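Local coordinates for YARHG domain-containing protein (PDB 4G2A) that is of unknown function but, combining a beta-rich region with a helical YARHG domain, is a putative nutrient-binding protein, at residues A[77-80]-A[84-87]; A[238-243]-A[274-279]; A[243-248]-A[312-317]. One frame throughout, in Å; residues are numbered along the deposited sequence.

Interaction 1: A[77-80]-A[84-87]; sequences IALP and QTNV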
ATOM      1  N   ILE A  77      11.231   1.292   9.853  1.00 22.80           N
ATOM      2  CA  ILE A  77      11.109   1.305   8.405  1.00 21.34           C
ATOM      3  C   ILE A  77      10.636  -0.073   7.944  1.00 28.05           C
ATOM      4  O   ILE A  77      11.074  -1.090   8.498  1.00 29.62           O
ATOM      5  CB  ILE A  77      12.449   1.738   7.721  1.00 22.92           C
ATOM      6  CG1 ILE A  77      12.887   3.171   8.108  1.00 23.15           C
ATOM      7  CG2 ILE A  77      12.443   1.559   6.198  1.00 23.05           C
ATOM      8  CD1 ILE A  77      11.888   4.388   7.920  1.00 25.74           C
ATOM      9  N   ALA A  78       9.714  -0.075   6.956  1.00 23.74           N
ATOM     10  CA  ALA A  78       9.244  -1.231   6.197  1.00 23.63           C
ATOM     11  C   ALA A  78      10.089  -1.272   4.901  1.00 29.05           C
ATOM     12  O   ALA A  78       9.944  -0.438   4.002  1.00 27.72           O
ATOM     13  CB  ALA A  78       7.744  -1.121   5.902  1.00 23.13           C
ATOM     14  N   LEU A  79      11.030  -2.194   4.862  1.00 28.84           N
ATOM     15  CA  LEU A  79      11.989  -2.345   3.765  1.00 29.35           C
ATOM     16  C   LEU A  79      11.598  -3.378   2.729  1.00 32.65           C
ATOM     17  O   LEU A  79      11.232  -4.490   3.116  1.00 34.00           O
ATOM     18  CB  LEU A  79      13.327  -2.789   4.360  1.00 30.55           C
ATOM     19  CG  LEU A  79      14.362  -1.739   4.721  1.00 35.54           C
ATOM     20  CD1 LEU A  79      15.594  -2.431   5.286  1.00 37.48           C
ATOM     21  CD2 LEU A  79      14.796  -0.940   3.492  1.00 36.32           C
ATOM     22  N   PRO A  80      11.750  -3.091   1.416  1.00 28.59           N
ATOM     23  CA  PRO A  80      11.502  -4.138   0.399  1.00 29.05           C
ATOM     24  C   PRO A  80      12.609  -5.182   0.429  1.00 35.26           C
ATOM     25  O   PRO A  80      13.717  -4.867   0.884  1.00 36.20           O
ATOM     26  CB  PRO A  80      11.540  -3.374  -0.933  1.00 30.00           C
ATOM     27  CG  PRO A  80      11.577  -1.944  -0.577  1.00 33.24           C
ATOM     28  CD  PRO A  80      12.183  -1.836   0.779  1.00 29.32           C
ATOM     29  N   GLN A  84      18.381  -1.785   1.308  1.00 35.76           N
ATOM     30  CA  GLN A  84      18.946  -1.301   2.559  1.00 35.00           C
ATOM     31  C   GLN A  84      18.523   0.135   2.725  1.00 34.40           C
ATOM     32  O   GLN A  84      18.215   0.804   1.735  1.00 32.67           O
ATOM     33  CB  GLN A  84      20.482  -1.453   2.564  1.00 38.20           C
ATOM     34  CG  GLN A  84      20.924  -2.922   2.561  1.00 54.20           C
ATOM     35  CD  GLN A  84      22.418  -3.143   2.469  1.00 68.80           C
ATOM     36  OE1 GLN A  84      23.133  -2.526   1.664  1.00 57.16           O
ATOM     37  NE2 GLN A  84      22.902  -4.108   3.237  1.00 65.86           N
ATOM     38  N   THR A  85      18.448   0.597   3.974  1.00 31.22           N
ATOM     39  CA  THR A  85      18.039   1.962   4.333  1.00 29.63           C
ATOM     40  C   THR A  85      18.940   2.479   5.427  1.00 32.66           C
ATOM     41  O   THR A  85      19.689   1.709   6.026  1.00 32.50           O
ATOM     42  CB  THR A  85      16.540   2.002   4.771  1.00 41.17           C
ATOM     43  OG1 THR A  85      16.077   3.354   4.792  1.00 43.37           O
ATOM     44  CG2 THR A  85      16.278   1.350   6.136  1.00 39.91           C
ATOM     45  N   ASN A  86      18.865   3.788   5.670  1.00 30.05           N
ATOM     46  CA  ASN A  86      19.515   4.551   6.738  1.00 30.06           C
ATOM     47  C   ASN A  86      18.982   5.979   6.725  1.00 31.17           C
ATOM     48  O   ASN A  86      18.291   6.363   5.779  1.00 31.21           O
ATOM     49  CB  ASN A  86      21.035   4.516   6.643  1.00 35.18           C
ATOM     50  CG  ASN A  86      21.677   3.434   7.472  1.00 49.51           C
ATOM     51  OD1 ASN A  86      22.496   2.658   6.976  1.00 48.72           O
ATOM     52  ND2 ASN A  86      21.334   3.363   8.748  1.00 39.06           N
ATOM     53  N   VAL A  87      19.261   6.740   7.788  1.00 26.86           N
ATOM     54  CA  VAL A  87      18.829   8.124   7.949  1.00 26.79           C
ATOM     55  C   VAL A  87      19.256   8.961   6.708  1.00 31.87           C
ATOM     56  O   VAL A  87      20.393   8.862   6.244  1.00 31.03           O
ATOM     57  CB  VAL A  87      19.357   8.753   9.279  1.00 30.32           C
ATOM     58  CG1 VAL A  87      18.945  10.219   9.420  1.00 28.68           C
ATOM     59  CG2 VAL A  87      18.891   7.950  10.489  1.00 30.16           C
TER

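Interaction 2: A[238-243]-A[274-279]; sequences SYVRYK and YAQYGR. With SO4 (sulfate ion), chain M; SO4 (sulfate ion), chain C.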
ATOM      1  N   SER A 238      -1.256 -11.441   8.331  1.00 36.94           N
ATOM      2  CA  SER A 238      -1.475 -10.273   9.192  1.00 37.54           C
ATOM      3  C   SER A 238      -2.887 -10.269   9.799  1.00 41.09           C
ATOM      4  O   SER A 238      -3.041  -9.841  10.942  1.00 41.42           O
ATOM      5  CB  SER A 238      -1.230  -8.969   8.436  1.00 43.03           C
ATOM      6  OG  SER A 238       0.103  -8.876   7.965  1.00 52.69           O
ATOM      7  N   TYR A 239      -3.908 -10.722   9.042  1.00 36.28           N
ATOM      8  CA  TYR A 239      -5.263 -10.789   9.570  1.00 35.82           C
ATOM      9  C   TYR A 239      -5.323 -11.788  10.730  1.00 37.74           C
ATOM     10  O   TYR A 239      -5.797 -11.444  11.810  1.00 37.68           O
ATOM     11  CB  TYR A 239      -6.301 -11.145   8.488  1.00 37.57           C
ATOM     12  CG  TYR A 239      -7.640 -11.495   9.091  1.00 39.92           C
ATOM     13  CD1 TYR A 239      -8.519 -10.501   9.510  1.00 43.68           C
ATOM     14  CD2 TYR A 239      -7.994 -12.820   9.330  1.00 39.46           C
ATOM     15  CE1 TYR A 239      -9.729 -10.818  10.132  1.00 45.03           C
ATOM     16  CE2 TYR A 239      -9.196 -13.148   9.950  1.00 40.65           C
ATOM     17  CZ  TYR A 239     -10.065 -12.143  10.341  1.00 49.29           C
ATOM     18  OH  TYR A 239     -11.255 -12.469  10.944  1.00 54.00           O
ATOM     19  N   VAL A 240      -4.828 -13.014  10.506  1.00 32.59           N
ATOM     20  CA  VAL A 240      -4.829 -14.089  11.505  1.00 29.54           C
ATOM     21  C   VAL A 240      -3.979 -13.705  12.731  1.00 33.94           C
ATOM     22  O   VAL A 240      -4.391 -13.978  13.851  1.00 36.18           O
ATOM     23  CB  VAL A 240      -4.391 -15.439  10.867  1.00 31.07           C
ATOM     24  CG1 VAL A 240      -4.316 -16.569  11.902  1.00 29.57           C
ATOM     25  CG2 VAL A 240      -5.343 -15.825   9.748  1.00 30.66           C
ATOM     26  N   ARG A 241      -2.849 -13.027  12.542  1.00 30.54           N
ATOM     27  CA  ARG A 241      -2.007 -12.632  13.668  1.00 30.16           C
ATOM     28  C   ARG A 241      -2.630 -11.534  14.533  1.00 34.28           C
ATOM     29  O   ARG A 241      -2.743 -11.705  15.738  1.00 35.10           O
ATOM     30  CB  ARG A 241      -0.621 -12.201  13.188  1.00 32.16           C
ATOM     31  CG  ARG A 241       0.151 -13.405  12.722  1.00 44.92           C
ATOM     32  CD  ARG A 241       1.575 -13.124  12.361  1.00 53.22           C
ATOM     33  NE  ARG A 241       2.223 -14.379  11.981  1.00 56.17           N
ATOM     34  CZ  ARG A 241       3.506 -14.489  11.667  1.00 66.77           C
ATOM     35  NH1 ARG A 241       4.296 -13.421  11.698  1.00 38.50           N
ATOM     36  NH2 ARG A 241       4.016 -15.670  11.340  1.00 60.07           N
ATOM     37  N   TYR A 242      -3.067 -10.446  13.935  1.00 30.97           N
ATOM     38  CA  TYR A 242      -3.566  -9.319  14.701  1.00 32.08           C
ATOM     39  C   TYR A 242      -5.037  -9.400  15.088  1.00 37.12           C
ATOM     40  O   TYR A 242      -5.408  -8.779  16.083  1.00 38.64           O
ATOM     41  CB  TYR A 242      -3.289  -8.032  13.946  1.00 34.51           C
ATOM     42  CG  TYR A 242      -1.816  -7.707  13.897  1.00 36.56           C
ATOM     43  CD1 TYR A 242      -0.997  -8.230  12.901  1.00 37.49           C
ATOM     44  CD2 TYR A 242      -1.235  -6.885  14.855  1.00 40.13           C
ATOM     45  CE1 TYR A 242       0.356  -7.902  12.830  1.00 40.51           C
ATOM     46  CE2 TYR A 242       0.117  -6.543  14.796  1.00 42.92           C
ATOM     47  CZ  TYR A 242       0.911  -7.055  13.782  1.00 52.74           C
ATOM     48  OH  TYR A 242       2.248  -6.718  13.743  1.00 57.59           O
ATOM     49  N   LYS A 243      -5.869 -10.137  14.338  1.00 33.00           N
ATOM     50  CA  LYS A 243      -7.295 -10.225  14.643  1.00 33.22           C
ATOM     51  C   LYS A 243      -7.685 -11.543  15.315  1.00 36.00           C
ATOM     52  O   LYS A 243      -8.790 -11.627  15.858  1.00 37.31           O
ATOM     53  CB  LYS A 243      -8.154 -10.018  13.376  1.00 35.48           C
ATOM     54  CG  LYS A 243      -7.915  -8.697  12.631  1.00 39.96           C
ATOM     55  CD  LYS A 243      -8.214  -7.436  13.436  1.00 45.29           C
ATOM     56  CE  LYS A 243      -9.657  -7.307  13.858  1.00 48.89           C
ATOM     57  NZ  LYS A 243      -9.895  -5.993  14.506  1.00 59.30           N
ATOM     58  N   TYR A 274      -2.667 -23.117  12.622  1.00 32.65           N
ATOM     59  CA  TYR A 274      -2.002 -23.912  11.591  1.00 33.19           C
ATOM     60  C   TYR A 274      -2.440 -23.518  10.175  1.00 35.68           C
ATOM     61  O   TYR A 274      -1.627 -23.586   9.259  1.00 35.34           O
ATOM     62  CB  TYR A 274      -2.331 -25.402  11.803  1.00 35.45           C
ATOM     63  CG  TYR A 274      -1.938 -25.942  13.156  1.00 36.28           C
ATOM     64  CD1 TYR A 274      -0.658 -26.433  13.385  1.00 38.42           C
ATOM     65  CD2 TYR A 274      -2.871 -26.042  14.185  1.00 36.46           C
ATOM     66  CE1 TYR A 274      -0.307 -26.990  14.609  1.00 38.64           C
ATOM     67  CE2 TYR A 274      -2.515 -26.555  15.434  1.00 37.04           C
ATOM     68  CZ  TYR A 274      -1.230 -27.030  15.639  1.00 45.39           C
ATOM     69  OH  TYR A 274      -0.855 -27.563  16.849  1.00 49.68           O
ATOM     70  N   ALA A 275      -3.741 -23.160   9.997  1.00 32.35           N
ATOM     71  CA  ALA A 275      -4.383 -22.750   8.727  1.00 32.40           C
ATOM     72  C   ALA A 275      -3.760 -21.471   8.190  1.00 36.67           C
ATOM     73  O   ALA A 275      -3.789 -21.218   6.986  1.00 37.67           O
ATOM     74  CB  ALA A 275      -5.867 -22.553   8.935  1.00 32.80           C
ATOM     75  N   GLN A 276      -3.182 -20.685   9.110  1.00 32.98           N
ATOM     76  CA  GLN A 276      -2.398 -19.455   8.948  1.00 32.98           C
ATOM     77  C   GLN A 276      -1.271 -19.690   7.927  1.00 37.16           C
ATOM     78  O   GLN A 276      -0.966 -18.801   7.144  1.00 37.76           O
ATOM     79  CB  GLN A 276      -1.788 -19.108  10.347  1.00 33.18           C
ATOM     80  CG  GLN A 276      -1.087 -17.759  10.472  1.00 39.64           C
ATOM     81  CD  GLN A 276      -0.203 -17.606  11.698  1.00 55.06           C
ATOM     82  OE1 GLN A 276       0.694 -16.749  11.734  1.00 57.44           O
ATOM     83  NE2 GLN A 276      -0.402 -18.424  12.726  1.00 34.55           N
ATOM     84  N   TYR A 277      -0.656 -20.896   7.950  1.00 33.26           N
ATOM     85  CA  TYR A 277       0.466 -21.263   7.083  1.00 34.57           C
ATOM     86  C   TYR A 277       0.054 -22.201   5.931  1.00 39.04           C
ATOM     87  O   TYR A 277       0.898 -22.677   5.171  1.00 41.10           O
ATOM     88  CB  TYR A 277       1.581 -21.896   7.940  1.00 35.64           C
ATOM     89  CG  TYR A 277       2.017 -21.000   9.083  1.00 35.15           C
ATOM     90  CD1 TYR A 277       2.714 -19.815   8.841  1.00 38.22           C
ATOM     91  CD2 TYR A 277       1.708 -21.318  10.404  1.00 32.96           C
ATOM     92  CE1 TYR A 277       3.099 -18.976   9.882  1.00 38.00           C
ATOM     93  CE2 TYR A 277       2.079 -20.482  11.452  1.00 32.71           C
ATOM     94  CZ  TYR A 277       2.792 -19.320  11.186  1.00 42.34           C
ATOM     95  OH  TYR A 277       3.188 -18.479  12.195  1.00 46.06           O
ATOM     96  N   GLY A 278      -1.235 -22.447   5.809  1.00 35.31           N
ATOM     97  CA  GLY A 278      -1.779 -23.263   4.733  1.00 37.40           C
ATOM     98  C   GLY A 278      -1.771 -24.760   4.932  1.00 41.80           C
ATOM     99  O   GLY A 278      -1.666 -25.501   3.949  1.00 43.69           O
ATOM    100  N   ARG A 279      -1.934 -25.225   6.191  1.00 35.57           N
ATOM    101  CA  ARG A 279      -2.012 -26.652   6.483  1.00 35.70           C
ATOM    102  C   ARG A 279      -3.233 -27.221   5.780  1.00 41.63           C
ATOM    103  O   ARG A 279      -4.260 -26.550   5.722  1.00 39.73           O
ATOM    104  CB  ARG A 279      -2.101 -26.894   7.991  1.00 32.19           C
ATOM    105  CG  ARG A 279      -2.067 -28.376   8.373  1.00 35.12           C
ATOM    106  CD  ARG A 279      -2.542 -28.577   9.783  1.00 38.70           C
ATOM    107  NE  ARG A 279      -2.432 -29.973  10.188  1.00 47.86           N
ATOM    108  CZ  ARG A 279      -3.380 -30.883  10.006  1.00 59.68           C
ATOM    109  NH1 ARG A 279      -4.515 -30.557   9.406  1.00 45.22           N
ATOM    110  NH2 ARG A 279      -3.192 -32.131  10.410  1.00 46.33           N
TER
HETATM  111  S   SO4 M 412       7.774 -15.270  11.858  1.00101.16           S
HETATM  112  O1  SO4 M 412       8.506 -15.899  12.969  1.00101.43           O
HETATM  113  O2  SO4 M 412       7.238 -13.969  12.299  1.00100.89           O
HETATM  114  O3  SO4 M 412       8.679 -15.065  10.710  1.00100.90           O
HETATM  115  O4  SO4 M 412       6.673 -16.158  11.460  1.00101.29           O
HETATM  116  S   SO4 C 402      -7.295 -32.738   9.892  1.00 48.14           S
HETATM  117  O1  SO4 C 402      -6.384 -33.090   8.801  1.00 49.38           O
HETATM  118  O2  SO4 C 402      -7.964 -33.943  10.367  1.00 49.66           O
HETATM  119  O3  SO4 C 402      -6.510 -32.148  10.949  1.00 49.74           O
HETATM  120  O4  SO4 C 402      -8.305 -31.781   9.495  1.00 48.07           O

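Interaction 3: A[243-248]-A[312-317]; sequences KVIYPW and KKLLSM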
ATOM      1  N   LYS A 243      -5.869 -10.137  14.338  1.00 33.00           N
ATOM      2  CA  LYS A 243      -7.295 -10.225  14.643  1.00 33.22           C
ATOM      3  C   LYS A 243      -7.685 -11.543  15.315  1.00 36.00           C
ATOM      4  O   LYS A 243      -8.790 -11.627  15.858  1.00 37.31           O
ATOM      5  CB  LYS A 243      -8.154 -10.018  13.376  1.00 35.48           C
ATOM      6  CG  LYS A 243      -7.915  -8.697  12.631  1.00 39.96           C
ATOM      7  CD  LYS A 243      -8.214  -7.436  13.436  1.00 45.29           C
ATOM      8  CE  LYS A 243      -9.657  -7.307  13.858  1.00 48.89           C
ATOM      9  NZ  LYS A 243      -9.895  -5.993  14.506  1.00 59.30           N
ATOM     10  N   VAL A 244      -6.822 -12.569  15.271  1.00 30.20           N
ATOM     11  CA  VAL A 244      -7.180 -13.856  15.864  1.00 29.00           C
ATOM     12  C   VAL A 244      -6.181 -14.247  16.954  1.00 38.07           C
ATOM     13  O   VAL A 244      -6.619 -14.456  18.076  1.00 40.71           O
ATOM     14  CB  VAL A 244      -7.393 -15.004  14.825  1.00 30.14           C
ATOM     15  CG1 VAL A 244      -7.969 -16.245  15.493  1.00 29.05           C
ATOM     16  CG2 VAL A 244      -8.320 -14.570  13.671  1.00 30.43           C
ATOM     17  N   ILE A 245      -4.866 -14.336  16.660  1.00 36.35           N
ATOM     18  CA  ILE A 245      -3.858 -14.818  17.627  1.00 35.80           C
ATOM     19  C   ILE A 245      -3.529 -13.779  18.725  1.00 41.47           C
ATOM     20  O   ILE A 245      -3.682 -14.092  19.909  1.00 40.88           O
ATOM     21  CB  ILE A 245      -2.540 -15.321  16.942  1.00 38.09           C
ATOM     22  CG1 ILE A 245      -2.741 -16.324  15.747  1.00 38.29           C
ATOM     23  CG2 ILE A 245      -1.496 -15.814  17.941  1.00 37.59           C
ATOM     24  CD1 ILE A 245      -3.794 -17.384  15.818  1.00 48.99           C
ATOM     25  N   TYR A 246      -3.028 -12.584  18.342  1.00 39.37           N
ATOM     26  CA  TYR A 246      -2.579 -11.554  19.291  1.00 40.22           C
ATOM     27  C   TYR A 246      -3.710 -11.074  20.262  1.00 43.01           C
ATOM     28  O   TYR A 246      -3.397 -10.914  21.440  1.00 41.92           O
ATOM     29  CB  TYR A 246      -1.909 -10.361  18.573  1.00 43.65           C
ATOM     30  CG  TYR A 246      -0.664 -10.689  17.756  1.00 47.02           C
ATOM     31  CD1 TYR A 246      -0.148 -11.987  17.706  1.00 47.80           C
ATOM     32  CD2 TYR A 246      -0.016  -9.705  17.013  1.00 49.72           C
ATOM     33  CE1 TYR A 246       0.963 -12.299  16.916  1.00 48.72           C
ATOM     34  CE2 TYR A 246       1.108 -10.003  16.233  1.00 50.76           C
ATOM     35  CZ  TYR A 246       1.598 -11.300  16.192  1.00 56.97           C
ATOM     36  OH  TYR A 246       2.716 -11.587  15.437  1.00 58.08           O
ATOM     37  N   PRO A 247      -5.010 -10.904  19.877  1.00 40.27           N
ATOM     38  CA  PRO A 247      -6.011 -10.500  20.886  1.00 41.59           C
ATOM     39  C   PRO A 247      -6.077 -11.474  22.071  1.00 46.12           C
ATOM     40  O   PRO A 247      -6.196 -10.997  23.201  1.00 46.90           O
ATOM     41  CB  PRO A 247      -7.317 -10.484  20.100  1.00 43.40           C
ATOM     42  CG  PRO A 247      -6.897 -10.238  18.703  1.00 47.07           C
ATOM     43  CD  PRO A 247      -5.627 -10.991  18.538  1.00 40.90           C
ATOM     44  N   TRP A 248      -5.931 -12.817  21.823  1.00 40.68           N
ATOM     45  CA  TRP A 248      -5.906 -13.854  22.865  1.00 39.74           C
ATOM     46  C   TRP A 248      -4.646 -13.773  23.704  1.00 45.98           C
ATOM     47  O   TRP A 248      -4.702 -13.992  24.920  1.00 46.83           O
ATOM     48  CB  TRP A 248      -6.022 -15.272  22.274  1.00 36.23           C
ATOM     49  CG  TRP A 248      -7.399 -15.615  21.823  1.00 37.03           C
ATOM     50  CD1 TRP A 248      -7.820 -15.781  20.539  1.00 39.58           C
ATOM     51  CD2 TRP A 248      -8.555 -15.789  22.652  1.00 38.33           C
ATOM     52  NE1 TRP A 248      -9.181 -15.999  20.509  1.00 40.59           N
ATOM     53  CE2 TRP A 248      -9.656 -16.018  21.795  1.00 43.04           C
ATOM     54  CE3 TRP A 248      -8.772 -15.755  24.042  1.00 40.59           C
ATOM     55  CZ2 TRP A 248     -10.944 -16.262  22.284  1.00 43.78           C
ATOM     56  CZ3 TRP A 248     -10.052 -15.983  24.521  1.00 43.69           C
ATOM     57  CH2 TRP A 248     -11.121 -16.225  23.647  1.00 44.93           C
ATOM     58  N   LYS A 312       2.923 -20.938  19.397  1.00 29.27           N
ATOM     59  CA  LYS A 312       3.271 -21.878  20.468  1.00 29.19           C
ATOM     60  C   LYS A 312       2.737 -21.391  21.844  1.00 33.70           C
ATOM     61  O   LYS A 312       2.171 -22.201  22.579  1.00 32.70           O
ATOM     62  CB  LYS A 312       4.790 -22.103  20.504  1.00 31.55           C
ATOM     63  CG  LYS A 312       5.292 -22.804  19.253  1.00 42.37           C
ATOM     64  CD  LYS A 312       6.781 -22.661  19.048  1.00 52.66           C
ATOM     65  CE  LYS A 312       7.209 -23.394  17.797  1.00 62.57           C
ATOM     66  NZ  LYS A 312       8.560 -22.979  17.333  1.00 71.49           N
ATOM     67  N   LYS A 313       2.845 -20.074  22.148  1.00 31.20           N
ATOM     68  CA  LYS A 313       2.300 -19.478  23.386  1.00 31.65           C
ATOM     69  C   LYS A 313       0.774 -19.615  23.438  1.00 35.35           C
ATOM     70  O   LYS A 313       0.232 -19.923  24.504  1.00 35.78           O
ATOM     71  CB  LYS A 313       2.698 -18.000  23.544  1.00 34.42           C
ATOM     72  CG  LYS A 313       4.112 -17.784  24.035  1.00 47.25           C
ATOM     73  CD  LYS A 313       4.438 -16.297  24.127  1.00 54.62           C
ATOM     74  CE  LYS A 313       5.795 -16.081  24.745  1.00 61.17           C
ATOM     75  NZ  LYS A 313       6.065 -14.642  24.994  1.00 71.32           N
ATOM     76  N   LEU A 314       0.083 -19.418  22.293  1.00 30.93           N
ATOM     77  CA  LEU A 314      -1.378 -19.574  22.244  1.00 29.34           C
ATOM     78  C   LEU A 314      -1.773 -21.044  22.437  1.00 32.34           C
ATOM     79  O   LEU A 314      -2.703 -21.322  23.211  1.00 33.55           O
ATOM     80  CB  LEU A 314      -2.003 -18.991  20.969  1.00 28.18           C
ATOM     81  CG  LEU A 314      -3.552 -18.980  20.911  1.00 32.26           C
ATOM     82  CD1 LEU A 314      -4.188 -18.439  22.199  1.00 31.66           C
ATOM     83  CD2 LEU A 314      -4.037 -18.175  19.718  1.00 36.92           C
ATOM     84  N   LEU A 315      -1.044 -21.975  21.803  1.00 27.63           N
ATOM     85  CA  LEU A 315      -1.303 -23.418  21.970  1.00 27.33           C
ATOM     86  C   LEU A 315      -1.068 -23.856  23.400  1.00 32.62           C
ATOM     87  O   LEU A 315      -1.801 -24.706  23.902  1.00 32.22           O
ATOM     88  CB  LEU A 315      -0.450 -24.263  21.010  1.00 26.69           C
ATOM     89  CG  LEU A 315      -0.907 -24.172  19.546  1.00 29.92           C
ATOM     90  CD1 LEU A 315       0.220 -24.545  18.593  1.00 29.65           C
ATOM     91  CD2 LEU A 315      -2.202 -24.979  19.314  1.00 28.56           C
ATOM     92  N   SER A 316      -0.069 -23.234  24.072  1.00 30.77           N
ATOM     93  CA  SER A 316       0.263 -23.515  25.465  1.00 29.97           C
ATOM     94  C   SER A 316      -0.868 -22.985  26.384  1.00 34.75           C
ATOM     95  O   SER A 316      -1.231 -23.659  27.349  1.00 36.41           O
ATOM     96  CB  SER A 316       1.621 -22.921  25.829  1.00 28.24           C
ATOM     97  OG  SER A 316       1.932 -23.166  27.192  1.00 31.41           O
HETATM   98  N   MSE A 317      -1.445 -21.816  26.052  1.00 29.57           N
HETATM   99  CA  MSE A 317      -2.563 -21.205  26.786  1.00 30.63           C
HETATM  100  C   MSE A 317      -3.836 -22.056  26.675  1.00 32.72           C
HETATM  101  O   MSE A 317      -4.515 -22.281  27.680  1.00 32.02           O
HETATM  102  CB  MSE A 317      -2.837 -19.791  26.284  1.00 33.94           C
HETATM  103  CG  MSE A 317      -1.958 -18.728  26.910  1.00 43.64           C
HETATM  104 SE   MSE A 317      -2.355 -16.987  26.084  0.75 54.79          SE
HETATM  105  CE  MSE A 317      -1.622 -15.761  27.478  1.00 53.81           C
TER

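Interaction 1: A[77-80]-A[84-87]
Leu79 and Gln84 bring the two chain pieces nearest, their CA atoms 7.1 Å apart, and no hydrogen bond joins 77-80 to 84-87. Both pieces belong to the long loop that leaves strand 76-77 and reaches strand 95-99 in the beta-rich DUF4424 region, so this is a loop folding back on itself at the surface and held by side chains. Thr85 sits between Ile77 and Leu79. Its CG2 methyl meets the CG2 branch of Ile77 at 3.8 Å, methyl against methyl, and reaches the CD2 branch of Leu79 at the same distance. Leu79 CD2 also comes to 3.7 Å from Thr85 CB and lies 4.0 Å from Gln84 C, so this one branch packs against both the threonine side chain and the peptide leading into it. CG and both CD branches of Leu79 come within 3.9 Å of Thr85 CG2. The beta-branched Ile77 suits its position because its CG2 can face Thr85 while the residue also packs on Asn71 and Leu91; Leu79 rests in addition on Tyr93. Gln84 meets Leu79 through its backbone carbonyl carbon, its CB pointing away from 77-80. Just before Leu79, Ala78 is tied by a backbone hydrogen bond to Val6. Threonine serves well here because it is apolar on one branch and polar on the other: with OG1 anti to the backbone N (chi1 -166°), CG2 is turned to the two aliphatic residues, and OG1 is hydrogen-bonded to Asn71 ND2.

Interaction 2: A[238-243]-A[274-279]
The guanidinium of Arg241 is met at its edge by three partners: Gln276 OE1 in its plane, Tyr277 OH tilted somewhat out of it, and O4 of a bound sulfate close to it. The Gln276 amide stands almost perpendicular to that plane, at 83°, and receives Arg241 NE on OE1 at 2.8 Å in a nearly straight bond that lies close to the line of the C=O. Arg241 NH2 donates to Tyr277 OH at 3.1 Å, a more bent bond, approaching the phenol ring at its edge; one face of that ring carries Gln276 CG, 4.2 Å above its centre. Residues 274-278 read Tyr-Ala-Gln-Tyr-Gly and are probably this protein's form of the sequence that gives the YARHG domain its name. A type I turn runs from Ala275 to Gly278 where the chain leaves the helix 263-275 region. Gly278 takes backbone angles (phi 84°) at which a side chain would run into the preceding carbonyl. Asp311 is the second-shell residue: its carboxylate is hydrogen-bonded to Gln276 NE2 through OD1 and to Tyr277 OH through OD2, which probably sets which way round the amide lies and helps to place both acceptors before Arg241. Gln276 NE2 also bonds Ile273 O. The long, extended arginine reaches across from helix 236-250 and still has NH1 and NH2 to offer the sulfate, probably from the crystallisation liquor, with NH2 2.7 Å from O4. Beside the polar bonds, Val240 CG1 rests 3.7 Å from Gln276 CG, matching a methyl to the aliphatic part of the glutamine.

Interaction 3: A[243-248]-A[312-317]
Leu314 packs against Ile245 and Trp248 in an apolar helix-helix contact of the YARHG domain, joining helix 236-250 to the C-terminal helix 309-321. The short axes pass 10.1 Å apart and are inclined at 64°, so at this place the two segments cross at a steep angle, and Ile245 and Leu314 have the nearest CA atoms, at 7.1 Å. Leucine fits this place because its forked end can serve two neighbours. With CG anti to the backbone N (chi1 -174°), the side chain reaches across to the other helix: CD1 lies 3.7 Å from Trp248 CB, while CD2 approaches Ile245 CG2 at 3.9 Å and Ile245 CD1 at 4.0 Å. Ile245 and Trp248, three residues apart, fall on the same flank of their helix and so receive the two methyls side by side. The tryptophan gives its CB to Leu314, but the end of the side chain leads away from 312-317, and the residue also packs on Lys257, Leu258 and Leu269. Ile245 likewise reaches Ile273, so the contact is part of a wider helical core. One turn beyond Leu314, Met317, present as selenomethionine, extends its chain until SE stands 4.0 Å from Trp248 O, a loose approach; it also packs on Leu249 and Ala254. Between the two contact residues of the first helix, Pro247 lacks an amide hydrogen, and the helix is kinked there. No hydrogen bond or charge pair crosses between 243-248 and 312-317, which implies that the contact rests mainly on burial and van der Waals packing of apolar groups.

Interaction 1 comes first along the chain and closes a loop of just three residues in the DUF4424 region, finished long before the others begin. Interactions 2 and 3 both start from helix 236-250, share Lys243, and are probably joined by that helix's own backbone bonds, Arg241 O lying 2.8 Å from Tyr246 N. Their segments alternate, so the two loops cross: 238-243 reaches forward to the end of helix 263-275, and 243-248 to helix 309-321 near the C terminus. One helix, directly following strand 229-235, thus connects both later helices to the beta-rich part. Interaction 1 stands apart, its centre about 26 Å from that of interaction 2.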